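Local coordinates for protein L-lactate dehydrogenase (Trichomonas vaginalis, PDB 5A1T) that probably catalyses the NADH-dependent, reversible reduction of pyruvate to L-lactate, at residues 181-186 against 285-290. Sequence-based numbering, arbitrary orientation.
Sequences IVWGNH and FSFPCN. With OXM (oxamic acid), chain D; NAI (1,4-dihydronicotinamide adenine dinucleotide), chain C.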
loop_
_atom_site.group_PDB
_atom_site.type_symbol
_atom_site.label_atom_id
_atom_site.label_comp_id
_atom_site.label_asym_id
_atom_site.label_seq_id
_atom_site.Cartn_x
_atom_site.Cartn_y
_atom_site.Cartn_z
ATOM N N ILE A 181 -19.626 -16.883 3.737
ATOM C CA ILE A 181 -19.509 -16.388 5.103
ATOM C C ILE A 181 -18.412 -17.121 5.868
ATOM O O ILE A 181 -18.215 -18.323 5.690
ATOM C CB ILE A 181 -20.840 -16.546 5.875
ATOM C CG1 ILE A 181 -22.017 -16.011 5.050
ATOM C CG2 ILE A 181 -20.763 -15.826 7.221
ATOM C CD1 ILE A 181 -23.378 -16.365 5.621
ATOM N N VAL A 182 -17.700 -16.381 6.715
ATOM C CA VAL A 182 -16.761 -16.969 7.661
ATOM C C VAL A 182 -17.250 -16.657 9.072
ATOM O O VAL A 182 -17.180 -15.510 9.518
ATOM C CB VAL A 182 -15.326 -16.440 7.472
ATOM C CG1 VAL A 182 -14.368 -17.168 8.408
ATOM C CG2 VAL A 182 -14.883 -16.603 6.026
ATOM N N TRP A 183 -17.749 -17.679 9.763
ATOM C CA TRP A 183 -18.353 -17.499 11.080
ATOM C C TRP A 183 -17.337 -17.616 12.212
ATOM O O TRP A 183 -16.323 -18.301 12.085
ATOM C CB TRP A 183 -19.460 -18.531 11.322
ATOM C CG TRP A 183 -20.553 -18.559 10.305
ATOM C CD1 TRP A 183 -20.492 -19.086 9.048
ATOM C CD2 TRP A 183 -21.889 -18.070 10.470
ATOM N NE1 TRP A 183 -21.703 -18.944 8.417
ATOM C CE2 TRP A 183 -22.578 -18.322 9.269
ATOM C CE3 TRP A 183 -22.567 -17.436 11.517
ATOM C CZ2 TRP A 183 -23.912 -17.964 9.083
ATOM C CZ3 TRP A 183 -23.890 -17.081 11.332
ATOM C CH2 TRP A 183 -24.549 -17.345 10.125
ATOM N N GLY A 184 -17.635 -16.953 13.324
ATOM C CA GLY A 184 -16.924 -17.171 14.571
ATOM C C GLY A 184 -15.569 -16.506 14.692
ATOM O O GLY A 184 -15.406 -15.322 14.401
ATOM N N ASN A 185 -14.591 -17.287 15.133
ATOM C CA ASN A 185 -13.273 -16.766 15.458
ATOM C C ASN A 185 -12.376 -16.630 14.238
ATOM O O ASN A 185 -12.364 -17.495 13.363
ATOM C CB ASN A 185 -12.599 -17.674 16.487
ATOM C CG ASN A 185 -11.331 -17.074 17.061
ATOM O OD1 ASN A 185 -11.072 -15.878 16.920
ATOM N ND2 ASN A 185 -10.535 -17.904 17.720
ATOM N N HIS A 186 -11.627 -15.534 14.181
ATOM C CA HIS A 186 -10.533 -15.421 13.232
ATOM C C HIS A 186 -9.376 -16.232 13.793
ATOM O O HIS A 186 -8.372 -15.680 14.241
ATOM C CB HIS A 186 -10.131 -13.962 13.006
ATOM C CG HIS A 186 -8.983 -13.791 12.059
ATOM N ND1 HIS A 186 -9.017 -14.242 10.759
ATOM C CD2 HIS A 186 -7.764 -13.223 12.229
ATOM C CE1 HIS A 186 -7.871 -13.957 10.165
ATOM N NE2 HIS A 186 -7.094 -13.339 11.035
ATOM N N PHE A 285 -17.956 -12.298 17.865
ATOM C CA PHE A 285 -18.221 -13.411 16.959
ATOM C C PHE A 285 -18.441 -12.908 15.535
ATOM O O PHE A 285 -19.186 -11.952 15.319
ATOM C CB PHE A 285 -19.445 -14.187 17.451
ATOM C CG PHE A 285 -19.613 -15.543 16.830
ATOM C CD1 PHE A 285 -20.194 -15.684 15.581
ATOM C CD2 PHE A 285 -19.211 -16.682 17.508
ATOM C CE1 PHE A 285 -20.359 -16.935 15.015
ATOM C CE2 PHE A 285 -19.373 -17.935 16.949
ATOM C CZ PHE A 285 -19.950 -18.062 15.701
ATOM N N SER A 286 -17.788 -13.546 14.568
ATOM C CA SER A 286 -17.932 -13.159 13.168
ATOM C C SER A 286 -19.276 -13.612 12.621
ATOM O O SER A 286 -19.558 -14.808 12.558
ATOM C CB SER A 286 -16.796 -13.743 12.326
ATOM O OG SER A 286 -16.808 -13.215 11.011
ATOM N N PHE A 287 -20.100 -12.642 12.237
ATOM C CA PHE A 287 -21.411 -12.905 11.658
ATOM C C PHE A 287 -21.473 -12.430 10.215
ATOM O O PHE A 287 -20.669 -11.596 9.801
ATOM C CB PHE A 287 -22.513 -12.201 12.453
ATOM C CG PHE A 287 -22.807 -12.825 13.782
ATOM C CD1 PHE A 287 -23.564 -13.980 13.867
ATOM C CD2 PHE A 287 -22.349 -12.243 14.951
ATOM C CE1 PHE A 287 -23.844 -14.554 15.094
ATOM C CE2 PHE A 287 -22.626 -12.809 16.176
ATOM C CZ PHE A 287 -23.374 -13.966 16.249
ATOM N N PRO A 288 -22.433 -12.956 9.444
ATOM C CA PRO A 288 -22.765 -12.293 8.181
ATOM C C PRO A 288 -23.458 -10.966 8.468
ATOM O O PRO A 288 -24.512 -10.967 9.105
ATOM C CB PRO A 288 -23.705 -13.283 7.494
ATOM C CG PRO A 288 -24.308 -14.065 8.610
ATOM C CD PRO A 288 -23.249 -14.162 9.669
ATOM N N CYS A 289 -22.868 -9.862 8.018
ATOM C CA CYS A 289 -23.364 -8.533 8.369
ATOM C C CYS A 289 -23.555 -7.623 7.168
ATOM O O CYS A 289 -22.918 -7.795 6.129
ATOM C CB CYS A 289 -22.403 -7.854 9.348
ATOM S SG CYS A 289 -22.274 -8.653 10.956
ATOM N N ASN A 290 -24.452 -6.656 7.332
ATOM C CA ASN A 290 -24.518 -5.501 6.451
ATOM C C ASN A 290 -24.452 -4.247 7.315
ATOM O O ASN A 290 -24.435 -4.338 8.544
ATOM C CB ASN A 290 -25.784 -5.524 5.580
ATOM C CG ASN A 290 -27.074 -5.486 6.386
ATOM O OD1 ASN A 290 -27.140 -4.902 7.465
ATOM N ND2 ASN A 290 -28.116 -6.106 5.846
HETATM C C1 OXM D . -3.474 -13.800 10.192
HETATM N N1 OXM D . -2.100 -13.754 10.536
HETATM O O1 OXM D . -4.321 -13.602 11.041
HETATM C C2 OXM D . -3.889 -14.089 8.766
HETATM O O2 OXM D . -3.067 -13.924 7.826
HETATM O O3 OXM D . -5.057 -14.488 8.521
HETATM P PA NAI C . 4.465 -5.986 13.621
HETATM O O1A NAI C . 5.185 -6.724 14.725
HETATM O O2A NAI C . 5.225 -5.522 12.402
HETATM O O5B NAI C . 3.748 -4.691 14.258
HETATM C C5B NAI C . 3.192 -4.681 15.571
HETATM C C4B NAI C . 3.405 -3.290 16.157
HETATM O O4B NAI C . 2.704 -3.114 17.395
HETATM C C3B NAI C . 4.879 -3.030 16.444
HETATM O O3B NAI C . 5.320 -1.901 15.682
HETATM C C2B NAI C . 4.955 -2.763 17.936
HETATM O O2B NAI C . 5.905 -1.747 18.272
HETATM C C1B NAI C . 3.536 -2.327 18.255
HETATM N N9A NAI C . 3.182 -2.457 19.692
HETATM C C8A NAI C . 3.513 -3.451 20.540
HETATM N N7A NAI C . 3.013 -3.205 21.781
HETATM C C5A NAI C . 2.355 -2.032 21.733
HETATM C C6A NAI C . 1.596 -1.181 22.676
HETATM N N6A NAI C . 1.427 -1.540 23.969
HETATM N N1A NAI C . 1.072 -0.028 22.203
HETATM C C2A NAI C . 1.219 0.360 20.924
HETATM N N3A NAI C . 1.897 -0.367 20.020
HETATM C C4A NAI C . 2.479 -1.542 20.355
HETATM O O3 NAI C . 3.225 -6.887 13.133
HETATM P PN NAI C . 2.209 -6.799 11.888
HETATM O O1N NAI C . 2.697 -7.742 10.813
HETATM O O2N NAI C . 1.982 -5.339 11.562
HETATM O O5D NAI C . 0.870 -7.419 12.527
HETATM C C5D NAI C . 0.387 -6.911 13.770
HETATM C C4D NAI C . -0.769 -7.763 14.271
HETATM O O4D NAI C . -1.711 -7.990 13.219
HETATM C C3D NAI C . -0.304 -9.133 14.745
HETATM O O3D NAI C . -0.839 -9.387 16.047
HETATM C C2D NAI C . -0.869 -10.114 13.741
HETATM O O2D NAI C . -1.207 -11.376 14.325
HETATM C C1D NAI C . -2.097 -9.366 13.232
HETATM N N1N NAI C . -2.607 -9.790 11.915
HETATM C C2N NAI C . -3.935 -9.809 11.758
HETATM C C3N NAI C . -4.545 -10.181 10.568
HETATM C C7N NAI C . -6.043 -10.217 10.365
HETATM O O7N NAI C . -6.612 -10.627 9.368
HETATM N N7N NAI C . -6.858 -9.763 11.327
HETATM C C4N NAI C . -3.692 -10.576 9.396
HETATM C C5N NAI C . -2.270 -10.521 9.677
HETATM C C6N NAI C . -1.788 -10.120 10.911
#
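Gly-184 and Ser-286 face each other as an antiparallel hydrogen-bonded pair, a single bridge with both bonds made. Gly-184 N reaches Ser-286 O at 3.0 Å, in the carbonyl plane and on a lone pair (N-H...O 158°), whereas the return bond from Ser-286 N meets the Gly-184 carbonyl from a donor tilted out of its plane. A third bond comes from the serine side chain: with OG anti to the backbone N (chi1 -171°), the hydroxyl donates to Val-182 O at 2.8 Å, almost straight down the C=O direction. Beyond the bridge the chain runs on to His-186, the predicted proton acceptor, whose NE2 donates to oxamate O1 at 2.8 Å and whose ND1 bonds to Asp-158, the His-Asp pairing familiar in this family. Ser-286 O also receives a CA-H...O contact from Trp-183 CA at 3.3 Å.

Gly-184 has no side chain, and its CA can come down over the centre of the Phe-285 ring, 3.3 Å from the centroid and 12° off the normal, as a CH-pi contact; its positive phi separately favours glycine. The Trp-183 indole receives Pro-288 CD over one face, 3.6 Å from the six-membered ring centroid; Ile-181 CG2 lies over the same face of the indole, toward its five-membered end, and Ile-181 CD1 touches Pro-288 CB at 3.6 Å. The Phe-287 and Trp-183 side chains cross at about a right angle, with Phe-287 CD1 near Trp-183 CZ3.

The contact joins the end of strand 177-183, in the four-stranded antiparallel sheet, to strand 284-291 of the mixed sheet, which is flanked there by strands 265-270 and 297-299. Helix 307-333 packs against Trp-183 and Phe-285 through Leu-313.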